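Local coordinates for putative uncharacterized protein (Aquifex aeolicus, PDB 3ME7) that probably binds copper and takes part in electron transfer, as a thioredoxin-fold member of the SCO1/2 family with a redox-active disulfide, at residues A[30-35]-A[130-135]; A[36-41]-A[82-87]; A[45-50]-A[146-151]; A[67-72]-A[95-100]. All blocks are in the same frame, centred on the assembly; numbering follows the deposited sequence.

Interaction 1. Residues A[30-35]-A[130-135]; sequences PIILSP and VVVLSP
The carbonyl oxygen of Ile31 accepts the amide of Leu133 in a nearly straight bond (Leu133 N to Ile31 O 2.8 Å, 176° at the hydrogen) and also takes a CA-H...O contact from Val132. This pairing joins two neighbouring antiparallel strands of the mixed sheet of the thioredoxin fold, their axes 4.7 Å apart; strand 129-133 lies between strand 31-36 and the outer strand 139-144. Ile31 with Leu133 and Leu33 with Val131 are hydrogen-bonded pairs; Ile32 faces Val132 between them in a non-hydrogen-bonded pair. Two pairs of N-H...O bonds thus join the strands, the longest being Ile31 N to Leu133 O at 3.1 Å, close to where the strand gives way to Ser134 and Pro135.

On the face that carries Ile31, Leu33, Val131 and Leu133, the methyl CD1 of Leu133 rests against CB of Ile31 at 4.1 Å and, in the Leu33 conformer described, also meets Leu33 CD1. Ile139 of strand 139-144 adjoins Val131 and Leu133 there. The other face carries Ile32 and Val132, and helix 150-160 covers Val132 through Ala156 and Ala160. Beyond the paired residues, the Pro30 and Pro135 rings meet obliquely through CD and CG. Packing is tightest where Ile32 turns CG2 anti to its own amide nitrogen and beside its carbonyl carbon, which brings this methyl to 3.4 Å from Val130 CG1.

Interaction 2. Residues A[36-41]-A[82-87]; sequences IYTHCR and KRFQKE
The loop 36-41 leaves its strand at Ile36, folds into a type I beta turn from Tyr37 to Cys40, and passes helix 78-87 with Thr38 and Phe84 closest in backbone. Ile36 and Phe84 approach from opposite directions: the CD1 methyl of Ile36 sits over one face of the ring in a CH-pi contact, 4.0 Å from the centroid of Phe84. Thr38 CG2 packs against Phe84 CB beside it. Farther out, Arg83 bends at its third side-chain torsion (64°) and brings NH2 over a face of the His39 imidazole, 3.4 Å from His39 CE1; the guanidinium and ring planes are 37° apart. The other terminal nitrogen, NH1, forms a salt bridge with Asp80. A water ties the two segments together, donating to Thr38 O and, at 2.7 Å, to Glu87 OE1 while accepting a long bond from Arg83 NE.

Cys40 closes the turn and is joined to Cys44 by the redox-active disulfide; both cysteines are predicted copper ligands. The helix thus meets the cysteine loop through an apolar inner part, Ile36 on Phe84, and a charged outer part whose water-mediated link would depend on hydration.

Interaction 3. Residues A[45-50]-A[146-151]; sequences PLITKS and VNYNYL
Val146 opens the contact by packing against two successive residues of helix 43-52: its CB lies 3.9 Å from Leu46 CB, and its CG1 lies 3.8 Å from Ile47 CG1. The Ile47 and Val146 side chains cross at about a right angle. With CG1 anti to its carbonyl carbon and beside its own amide nitrogen, Val146 presents that branch to Ile47. The carbonyl oxygen of Val146 lies near the next helical turn, 3.3 Å from Ser50 CB.

Two residues on, at Tyr148, the segment turns its backbone and its ring to the helix together. Its amide donates to the hydroxyl of Ser50 (Tyr148 N to Ser50 OG 3.2 Å, 165° at the hydrogen), and its ring runs along the helix flank. Ile47 O lies at the ring edge near the plane, and Tyr148 OH comes within 3.3 Å of Ile47 CG2. That hydroxyl also has a weak hydrogen bond with Gly145 O, while Phe153 meets the ring edge-to-face. Asn149 then N-caps helix 150-160 through its side chain.

The contact joins helix 43-52, which carries Cys44, to the connection between strand 139-144 and helix 150-160 of the thioredoxin fold. Ser50 OG gives the Tyr148 amide an acceptor, the clear polar link in an otherwise largely apolar contact.

Interaction 4. Residues A[67-72]-A[95-100]; sequences VITFTF and WKVVKA. With SO4 (sulfate ion), chain C.
Val67 and Trp95 form the compact end of this parallel strand pair, which belongs to the beta-alpha-beta unit built from strand 66-71, helix 78-87 and strand 95-100. CG1 of Val67 stands over one face of the indole, 3.5 Å from the centroid of the Trp95 five-membered ring and only 6° off its normal. The ring is also held at its edge: Trp95 NE1 donates to Thr69 OG1 at 2.9 Å, with the hydroxyl oxygen 5° out of the indole plane. Trp95 reaches this position with CG anti to its amide nitrogen (chi1 -176°), which sends the indole across toward the neighbouring strand. Four backbone bonds link the strands, beginning with Lys96 N to Val67 O at 2.8 Å. On the opposite face, Val98 CG2 fills the angle between Phe70 CB (3.5 Å) and Ile68 CG2 (3.6 Å), and Ile68 CD1 lies alongside the aliphatic part of Lys96.

Toward the other end the pairing slackens. Thr71 N still bonds to Val98 O, but beyond it a water bridges Thr71 O and Ala100 N. The partly exposed Lys99 keeps its CB against Thr71 CG2 and sends its amine outward to a sulfate oxygen (NZ to O1 2.7 Å) and to Asp76 O. The sulfate, probably from the crystallisation liquor, also takes the amide of Leu78. Clamped over a face by a methyl and at an edge by a hydroxyl, the buried indole has its N-H satisfied and its rotation restrained, whereas the lysine end is polar and hydrated.

Overall arrangement
Interactions 1 and 4 are buried strand pairings in one mixed sheet, antiparallel and parallel respectively. They meet where strands 31-36 and 66-71 are neighbours, with Ile32 and Ser34 probably hydrogen-bonded to Ile68. Interactions 2 and 3 lie farther from the centre and join helices to connecting segments beside the sheet: the first is largely buried beside the disulfide, the second lies at the surface. Ile36 continues the strand of interaction 1 into the loop of interaction 2, whereas Thr48 in the helix of interaction 3 touches Phe84. The strand pairs carry regular backbone bonds besides side-chain packing; interactions 2 and 3 lack such a ladder and depend on side chains and, in interaction 2, a water.

Interaction 1. Residues A[30-35]-A[130-135]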
# COMPACT_ATOMS: atom_id res chain seq x y z
N PRO A 30 6.62 -1.96 -10.03
CA PRO A 30 5.55 -1.15 -9.44
C PRO A 30 5.16 -1.63 -8.04
O PRO A 30 5.31 -2.83 -7.71
CB PRO A 30 4.37 -1.37 -10.39
CG PRO A 30 5.00 -1.72 -11.70
CD PRO A 30 6.19 -2.56 -11.31
N ILE A 31 4.74 -0.69 -7.21
CA ILE A 31 4.37 -0.98 -5.83
C ILE A 31 2.94 -0.54 -5.59
O ILE A 31 2.57 0.60 -5.86
CB ILE A 31 5.32 -0.27 -4.86
CG1 ILE A 31 6.75 -0.83 -5.03
CG2 ILE A 31 4.84 -0.48 -3.42
CD1 ILE A 31 7.84 0.13 -4.63
N ILE A 32 2.13 -1.46 -5.07
CA ILE A 32 0.75 -1.14 -4.68
C ILE A 32 0.71 -1.02 -3.15
O ILE A 32 0.97 -2.00 -2.45
CB ILE A 32 -0.23 -2.20 -5.18
CG1 ILE A 32 -0.22 -2.25 -6.72
CG2 ILE A 32 -1.64 -1.94 -4.67
CD1 ILE A 32 -1.06 -3.41 -7.32
N LEU A 33 0.36 0.17 -2.67
CA LEU A 33 0.39 0.49 -1.23
C LEU A 33 -1.02 0.58 -0.69
O LEU A 33 -1.85 1.29 -1.26
CB LEU A 33 1.05 1.86 -0.97
CG LEU A 33 2.53 2.10 -1.20
CD1 LEU A 33 2.87 3.56 -0.85
CD2 LEU A 33 3.36 1.16 -0.35
N SER A 34 -1.29 -0.10 0.42
CA SER A 34 -2.63 -0.11 1.02
C SER A 34 -2.58 0.25 2.52
O SER A 34 -2.27 -0.61 3.35
CB SER A 34 -3.29 -1.49 0.83
OG SER A 34 -4.54 -1.62 1.50
N PRO A 35 -2.85 1.52 2.88
CA PRO A 35 -2.90 1.88 4.31
C PRO A 35 -4.14 1.34 4.99
O PRO A 35 -5.25 1.53 4.49
CB PRO A 35 -2.95 3.41 4.32
CG PRO A 35 -3.26 3.86 2.92
CD PRO A 35 -3.00 2.68 1.97
N VAL A 130 -5.83 3.25 -2.21
CA VAL A 130 -4.71 2.42 -2.59
C VAL A 130 -3.84 3.30 -3.48
O VAL A 130 -4.36 4.05 -4.31
CB VAL A 130 -5.20 1.15 -3.33
CG1 VAL A 130 -4.06 0.39 -4.00
CG2 VAL A 130 -5.89 0.23 -2.34
N VAL A 131 -2.53 3.25 -3.27
CA VAL A 131 -1.62 4.14 -3.99
C VAL A 131 -0.74 3.26 -4.86
O VAL A 131 -0.26 2.21 -4.43
CB VAL A 131 -0.73 4.97 -3.03
CG1 VAL A 131 0.07 6.03 -3.83
CG2 VAL A 131 -1.56 5.67 -1.96
N VAL A 132 -0.51 3.70 -6.10
CA VAL A 132 0.32 2.93 -7.02
C VAL A 132 1.57 3.72 -7.37
O VAL A 132 1.48 4.83 -7.87
CB VAL A 132 -0.44 2.49 -8.29
CG1 VAL A 132 0.45 1.55 -9.10
CG2 VAL A 132 -1.72 1.76 -7.91
N LEU A 133 2.73 3.14 -7.06
CA LEU A 133 4.03 3.76 -7.33
C LEU A 133 4.76 3.13 -8.51
O LEU A 133 4.63 1.93 -8.79
CB LEU A 133 4.95 3.64 -6.11
CG LEU A 133 4.36 3.89 -4.72
CD1 LEU A 133 5.45 3.66 -3.67
CD2 LEU A 133 3.83 5.29 -4.64
N SER A 134 5.56 3.96 -9.17
CA SER A 134 6.45 3.49 -10.22
C SER A 134 7.58 2.69 -9.58
O SER A 134 7.76 2.73 -8.35
CB SER A 134 7.03 4.69 -10.95
OG SER A 134 8.06 5.30 -10.16
N PRO A 135 8.38 1.96 -10.39
CA PRO A 135 9.54 1.26 -9.84
C PRO A 135 10.59 2.16 -9.18
O PRO A 135 11.50 1.64 -8.53
CB PRO A 135 10.15 0.56 -11.06
CG PRO A 135 8.98 0.36 -11.96
CD PRO A 135 8.15 1.59 -11.80

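Interaction 2. Residues A[36-41]-A[82-87]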
# COMPACT_ATOMS: atom_id res chain seq x y z
N ILE A 36 -3.93 0.65 6.11
CA ILE A 36 -5.01 0.12 6.93
C ILE A 36 -4.60 0.29 8.40
O ILE A 36 -3.53 0.84 8.68
CB ILE A 36 -5.31 -1.39 6.60
CG1 ILE A 36 -4.05 -2.27 6.68
CG2 ILE A 36 -5.97 -1.51 5.21
CD1 ILE A 36 -3.61 -2.68 8.03
N TYR A 37 -5.43 -0.16 9.34
CA TYR A 37 -4.91 -0.46 10.68
C TYR A 37 -5.46 -1.81 11.15
O TYR A 37 -6.49 -2.24 10.66
CB TYR A 37 -5.14 0.66 11.71
CG TYR A 37 -6.58 1.06 11.97
CD1 TYR A 37 -7.30 1.80 11.03
CD2 TYR A 37 -7.19 0.76 13.18
CE1 TYR A 37 -8.58 2.20 11.29
CE2 TYR A 37 -8.49 1.16 13.45
CZ TYR A 37 -9.18 1.87 12.49
OH TYR A 37 -10.47 2.27 12.74
N THR A 38 -4.74 -2.47 12.05
CA THR A 38 -4.98 -3.91 12.26
C THR A 38 -6.25 -4.21 13.04
O THR A 38 -6.82 -5.29 12.91
CB THR A 38 -3.76 -4.69 12.83
OG1 THR A 38 -3.52 -4.33 14.19
CG2 THR A 38 -2.50 -4.45 11.98
N HIS A 39 -6.68 -3.24 13.85
CA HIS A 39 -7.91 -3.40 14.62
C HIS A 39 -9.11 -2.78 13.91
O HIS A 39 -10.18 -2.64 14.48
CB HIS A 39 -7.75 -2.82 16.02
CG HIS A 39 -6.76 -3.56 16.86
ND1 HIS A 39 -7.06 -4.76 17.48
CD2 HIS A 39 -5.48 -3.27 17.20
CE1 HIS A 39 -6.01 -5.18 18.15
NE2 HIS A 39 -5.03 -4.30 18.00
N CYS A 40 -8.93 -2.44 12.63
CA CYS A 40 -9.95 -1.78 11.82
C CYS A 40 -11.00 -2.81 11.37
O CYS A 40 -10.72 -3.69 10.55
CB CYS A 40 -9.25 -1.15 10.63
SG CYS A 40 -10.14 -0.20 9.36
N ARG A 41 -12.20 -2.71 11.92
CA ARG A 41 -13.25 -3.67 11.55
C ARG A 41 -14.27 -3.14 10.54
O ARG A 41 -15.17 -3.88 10.13
CB ARG A 41 -13.95 -4.22 12.80
CG ARG A 41 -13.16 -5.37 13.43
CD ARG A 41 -13.85 -5.95 14.62
NE ARG A 41 -14.09 -4.96 15.67
CZ ARG A 41 -15.29 -4.60 16.12
NH1 ARG A 41 -16.40 -5.16 15.64
NH2 ARG A 41 -15.39 -3.68 17.08
N LYS A 82 1.34 -9.52 12.04
CA LYS A 82 1.35 -10.96 11.81
C LYS A 82 -0.07 -11.53 11.89
O LYS A 82 -0.48 -12.34 11.06
CB LYS A 82 2.27 -11.66 12.81
CG LYS A 82 2.47 -13.15 12.53
CD LYS A 82 2.96 -13.35 11.12
CE LYS A 82 2.99 -14.82 10.74
NZ LYS A 82 3.16 -14.99 9.27
N ARG A 83 -0.82 -11.10 12.91
CA ARG A 83 -2.24 -11.49 13.03
C ARG A 83 -3.05 -11.07 11.79
O ARG A 83 -3.81 -11.86 11.22
CB ARG A 83 -2.83 -10.88 14.31
CG ARG A 83 -4.19 -11.47 14.75
CD ARG A 83 -4.80 -10.67 15.92
NE ARG A 83 -5.10 -9.30 15.50
CZ ARG A 83 -4.56 -8.20 16.03
NH1 ARG A 83 -3.69 -8.28 17.03
NH2 ARG A 83 -4.88 -7.01 15.53
N PHE A 84 -2.83 -9.83 11.33
CA PHE A 84 -3.51 -9.33 10.13
C PHE A 84 -3.16 -10.16 8.89
O PHE A 84 -4.05 -10.54 8.13
CB PHE A 84 -3.16 -7.84 9.91
CG PHE A 84 -3.97 -7.17 8.83
CD1 PHE A 84 -3.56 -7.24 7.49
CD2 PHE A 84 -5.13 -6.47 9.14
CE1 PHE A 84 -4.31 -6.62 6.48
CE2 PHE A 84 -5.87 -5.84 8.13
CZ PHE A 84 -5.46 -5.92 6.81
N GLN A 85 -1.88 -10.48 8.72
CA GLN A 85 -1.42 -11.26 7.56
C GLN A 85 -2.12 -12.61 7.49
O GLN A 85 -2.61 -13.02 6.44
CB GLN A 85 0.09 -11.47 7.62
CG GLN A 85 0.64 -12.29 6.44
CD GLN A 85 1.90 -13.03 6.77
OE1 GLN A 85 2.53 -12.79 7.79
NE2 GLN A 85 2.27 -13.99 5.91
N LYS A 86 -2.15 -13.29 8.63
CA LYS A 86 -2.76 -14.62 8.71
C LYS A 86 -4.26 -14.53 8.50
O LYS A 86 -4.85 -15.39 7.84
CB LYS A 86 -2.45 -15.26 10.06
CG LYS A 86 -1.04 -15.79 10.19
CD LYS A 86 -0.91 -16.73 11.39
CE LYS A 86 0.45 -17.40 11.45
NZ LYS A 86 0.39 -18.66 12.23
N GLU A 87 -4.87 -13.47 9.05
CA GLU A 87 -6.31 -13.25 8.94
C GLU A 87 -6.78 -13.28 7.48
O GLU A 87 -7.80 -13.90 7.15
CB GLU A 87 -6.70 -11.93 9.59
CG GLU A 87 -8.20 -11.64 9.55
CD GLU A 87 -8.57 -10.50 10.44
OE1 GLU A 87 -7.88 -10.26 11.46
OE2 GLU A 87 -9.58 -9.83 10.12
O HOH W 1 -6.26 -8.40 12.57

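Interaction 3. Residues A[45-50]-A[146-151]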
# COMPACT_ATOMS: atom_id res chain seq x y z
N PRO A 45 -11.34 -4.20 6.38
CA PRO A 45 -11.65 -5.52 5.82
C PRO A 45 -12.20 -5.39 4.40
O PRO A 45 -11.92 -6.24 3.57
CB PRO A 45 -12.72 -6.09 6.78
CG PRO A 45 -12.52 -5.34 8.06
CD PRO A 45 -12.07 -3.96 7.64
N LEU A 46 -12.98 -4.35 4.13
CA LEU A 46 -13.54 -4.18 2.79
C LEU A 46 -12.42 -3.93 1.76
O LEU A 46 -12.39 -4.56 0.71
CB LEU A 46 -14.59 -3.06 2.76
CG LEU A 46 -15.75 -3.22 3.76
CD1 LEU A 46 -16.78 -2.12 3.54
CD2 LEU A 46 -16.39 -4.60 3.60
N ILE A 47 -11.50 -3.04 2.09
CA ILE A 47 -10.37 -2.71 1.22
C ILE A 47 -9.53 -3.96 0.94
O ILE A 47 -9.24 -4.27 -0.22
CB ILE A 47 -9.47 -1.62 1.84
CG1 ILE A 47 -10.24 -0.28 1.90
CG2 ILE A 47 -8.16 -1.49 1.04
CD1 ILE A 47 -9.61 0.77 2.81
N THR A 48 -9.18 -4.68 2.00
CA THR A 48 -8.28 -5.83 1.85
C THR A 48 -8.98 -6.96 1.10
O THR A 48 -8.38 -7.56 0.21
CB THR A 48 -7.73 -6.28 3.21
OG1 THR A 48 -7.10 -5.15 3.85
CG2 THR A 48 -6.70 -7.36 3.04
N LYS A 49 -10.24 -7.23 1.43
CA LYS A 49 -11.02 -8.24 0.71
C LYS A 49 -11.18 -7.86 -0.76
O LYS A 49 -11.10 -8.72 -1.64
CB LYS A 49 -12.40 -8.43 1.35
CG LYS A 49 -12.35 -9.11 2.70
CD LYS A 49 -13.71 -9.08 3.37
CE LYS A 49 -13.64 -9.79 4.71
NZ LYS A 49 -15.00 -9.99 5.24
N SER A 50 -11.39 -6.57 -1.02
CA SER A 50 -11.49 -6.10 -2.41
C SER A 50 -10.17 -6.29 -3.18
O SER A 50 -10.19 -6.75 -4.33
CB SER A 50 -11.97 -4.65 -2.46
OG SER A 50 -12.31 -4.31 -3.80
N VAL A 146 -13.68 1.33 -1.76
CA VAL A 146 -13.59 -0.04 -1.27
C VAL A 146 -14.18 -1.05 -2.27
O VAL A 146 -14.22 -2.24 -1.97
CB VAL A 146 -14.29 -0.22 0.11
CG1 VAL A 146 -13.77 0.80 1.12
CG2 VAL A 146 -15.80 -0.09 -0.01
N ASN A 147 -14.64 -0.56 -3.41
CA ASN A 147 -15.32 -1.37 -4.43
C ASN A 147 -14.54 -1.31 -5.73
O ASN A 147 -14.95 -0.62 -6.67
CB ASN A 147 -16.77 -0.87 -4.64
CG ASN A 147 -17.63 -0.93 -3.37
OD1 ASN A 147 -17.70 -1.96 -2.70
ND2 ASN A 147 -18.31 0.18 -3.06
N TYR A 148 -13.40 -2.01 -5.79
CA TYR A 148 -12.43 -1.83 -6.88
C TYR A 148 -12.85 -2.51 -8.16
O TYR A 148 -13.45 -3.60 -8.14
CB TYR A 148 -11.02 -2.30 -6.45
CG TYR A 148 -10.53 -1.65 -5.18
CD1 TYR A 148 -10.66 -0.28 -4.99
CD2 TYR A 148 -9.91 -2.40 -4.18
CE1 TYR A 148 -10.22 0.33 -3.83
CE2 TYR A 148 -9.48 -1.80 -3.00
CZ TYR A 148 -9.62 -0.44 -2.83
OH TYR A 148 -9.20 0.16 -1.68
N ASN A 149 -12.56 -1.85 -9.28
CA ASN A 149 -12.74 -2.49 -10.57
C ASN A 149 -11.39 -2.81 -11.21
O ASN A 149 -10.37 -2.19 -10.93
CB ASN A 149 -13.69 -1.72 -11.50
CG ASN A 149 -13.16 -0.37 -11.91
OD1 ASN A 149 -12.29 -0.25 -12.78
ND2 ASN A 149 -13.71 0.68 -11.31
N TYR A 150 -11.41 -3.82 -12.07
CA TYR A 150 -10.23 -4.30 -12.74
C TYR A 150 -9.57 -3.23 -13.61
O TYR A 150 -8.34 -3.04 -13.54
CB TYR A 150 -10.63 -5.51 -13.59
CG TYR A 150 -9.56 -6.01 -14.54
CD1 TYR A 150 -8.45 -6.71 -14.07
CD2 TYR A 150 -9.68 -5.79 -15.91
CE1 TYR A 150 -7.48 -7.18 -14.95
CE2 TYR A 150 -8.73 -6.24 -16.80
CZ TYR A 150 -7.62 -6.94 -16.32
OH TYR A 150 -6.66 -7.39 -17.20
N LEU A 151 -10.37 -2.53 -14.41
CA LEU A 151 -9.80 -1.57 -15.36
C LEU A 151 -8.97 -0.50 -14.66
O LEU A 151 -7.87 -0.18 -15.12
CB LEU A 151 -10.87 -0.94 -16.25
CG LEU A 151 -10.29 -0.13 -17.42
CD1 LEU A 151 -9.39 -1.01 -18.28
CD2 LEU A 151 -11.41 0.47 -18.28

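Interaction 4. Residues A[67-72]-A[95-100]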
# COMPACT_ATOMS: atom_id res chain seq x y z
N VAL A 67 2.98 -5.84 -3.52
CA VAL A 67 1.82 -5.35 -2.79
C VAL A 67 2.25 -5.17 -1.35
O VAL A 67 2.79 -6.09 -0.73
CB VAL A 67 0.61 -6.30 -2.87
CG1 VAL A 67 -0.63 -5.60 -2.31
CG2 VAL A 67 0.35 -6.70 -4.33
N ILE A 68 2.02 -3.96 -0.84
CA ILE A 68 2.40 -3.62 0.54
C ILE A 68 1.21 -3.09 1.30
O ILE A 68 0.78 -1.94 1.11
CB ILE A 68 3.56 -2.59 0.59
CG1 ILE A 68 4.77 -3.06 -0.25
CG2 ILE A 68 3.94 -2.26 2.06
CD1 ILE A 68 5.47 -4.36 0.19
N THR A 69 0.65 -3.95 2.14
CA THR A 69 -0.34 -3.50 3.12
C THR A 69 0.44 -2.94 4.29
O THR A 69 1.34 -3.60 4.83
CB THR A 69 -1.23 -4.67 3.57
OG1 THR A 69 -2.04 -5.10 2.47
CG2 THR A 69 -2.15 -4.25 4.72
N PHE A 70 0.15 -1.71 4.68
CA PHE A 70 0.86 -1.16 5.84
C PHE A 70 -0.09 -0.57 6.85
O PHE A 70 -1.14 -0.02 6.49
CB PHE A 70 1.93 -0.16 5.43
CG PHE A 70 1.41 1.18 5.08
CD1 PHE A 70 1.04 1.46 3.78
CD2 PHE A 70 1.34 2.20 6.03
CE1 PHE A 70 0.58 2.72 3.42
CE2 PHE A 70 0.87 3.45 5.69
CZ PHE A 70 0.49 3.72 4.38
N THR A 71 0.26 -0.72 8.12
CA THR A 71 -0.56 -0.11 9.17
C THR A 71 -0.16 1.33 9.51
O THR A 71 1.01 1.66 9.65
CB THR A 71 -0.63 -0.96 10.45
OG1 THR A 71 -1.36 -0.21 11.43
CG2 THR A 71 0.77 -1.26 10.98
N PHE A 72 -1.16 2.19 9.61
CA PHE A 72 -0.94 3.58 10.03
C PHE A 72 -1.21 3.85 11.49
O PHE A 72 -1.09 5.01 11.94
CB PHE A 72 -1.68 4.57 9.13
CG PHE A 72 -3.17 4.44 9.15
CD1 PHE A 72 -3.94 5.01 10.17
CD2 PHE A 72 -3.82 3.79 8.10
CE1 PHE A 72 -5.37 4.91 10.15
CE2 PHE A 72 -5.21 3.68 8.07
CZ PHE A 72 -5.98 4.22 9.08
N TRP A 95 3.27 -10.14 -1.41
CA TRP A 95 2.35 -9.23 -0.77
C TRP A 95 2.74 -9.21 0.69
O TRP A 95 2.60 -10.22 1.38
CB TRP A 95 0.92 -9.75 -0.96
CG TRP A 95 -0.19 -8.85 -0.44
CD1 TRP A 95 -0.10 -7.92 0.58
CD2 TRP A 95 -1.55 -8.85 -0.86
NE1 TRP A 95 -1.33 -7.31 0.77
CE2 TRP A 95 -2.23 -7.88 -0.09
CE3 TRP A 95 -2.27 -9.57 -1.84
CZ2 TRP A 95 -3.58 -7.61 -0.25
CZ3 TRP A 95 -3.62 -9.29 -2.00
CH2 TRP A 95 -4.26 -8.32 -1.21
N LYS A 96 3.24 -8.07 1.16
CA LYS A 96 3.74 -7.95 2.53
C LYS A 96 2.74 -7.22 3.38
O LYS A 96 1.93 -6.44 2.87
CB LYS A 96 5.06 -7.20 2.55
CG LYS A 96 6.16 -7.83 1.70
CD LYS A 96 7.46 -7.07 1.89
CE LYS A 96 8.41 -7.30 0.74
NZ LYS A 96 8.79 -8.75 0.69
N VAL A 97 2.76 -7.50 4.69
CA VAL A 97 2.08 -6.67 5.68
C VAL A 97 3.19 -6.09 6.55
O VAL A 97 4.03 -6.84 7.10
CB VAL A 97 1.09 -7.48 6.53
CG1 VAL A 97 0.36 -6.55 7.49
CG2 VAL A 97 0.07 -8.23 5.64
N VAL A 98 3.22 -4.75 6.66
CA VAL A 98 4.35 -4.06 7.28
C VAL A 98 3.88 -2.98 8.22
O VAL A 98 2.73 -2.52 8.11
CB VAL A 98 5.33 -3.44 6.25
CG1 VAL A 98 5.69 -4.47 5.18
CG2 VAL A 98 4.73 -2.19 5.58
N LYS A 99 4.78 -2.59 9.11
CA LYS A 99 4.61 -1.36 9.92
C LYS A 99 5.83 -0.48 9.69
O LYS A 99 6.89 -0.97 9.27
CB LYS A 99 4.47 -1.68 11.41
CG LYS A 99 5.68 -2.43 11.99
CD LYS A 99 5.60 -2.52 13.51
CE LYS A 99 5.98 -1.18 14.15
NZ LYS A 99 5.83 -1.24 15.63
N ALA A 100 5.70 0.81 9.97
CA ALA A 100 6.82 1.74 9.92
C ALA A 100 7.67 1.52 11.19
O ALA A 100 7.13 1.30 12.27
CB ALA A 100 6.29 3.17 9.87
S SO4 C . 7.45 -4.15 17.72
O1 SO4 C . 6.79 -3.55 16.56
O2 SO4 C . 8.88 -4.18 17.49
O3 SO4 C . 7.13 -3.37 18.92
O4 SO4 C . 6.98 -5.52 17.88
O HOH W 2 3.20 1.72 11.32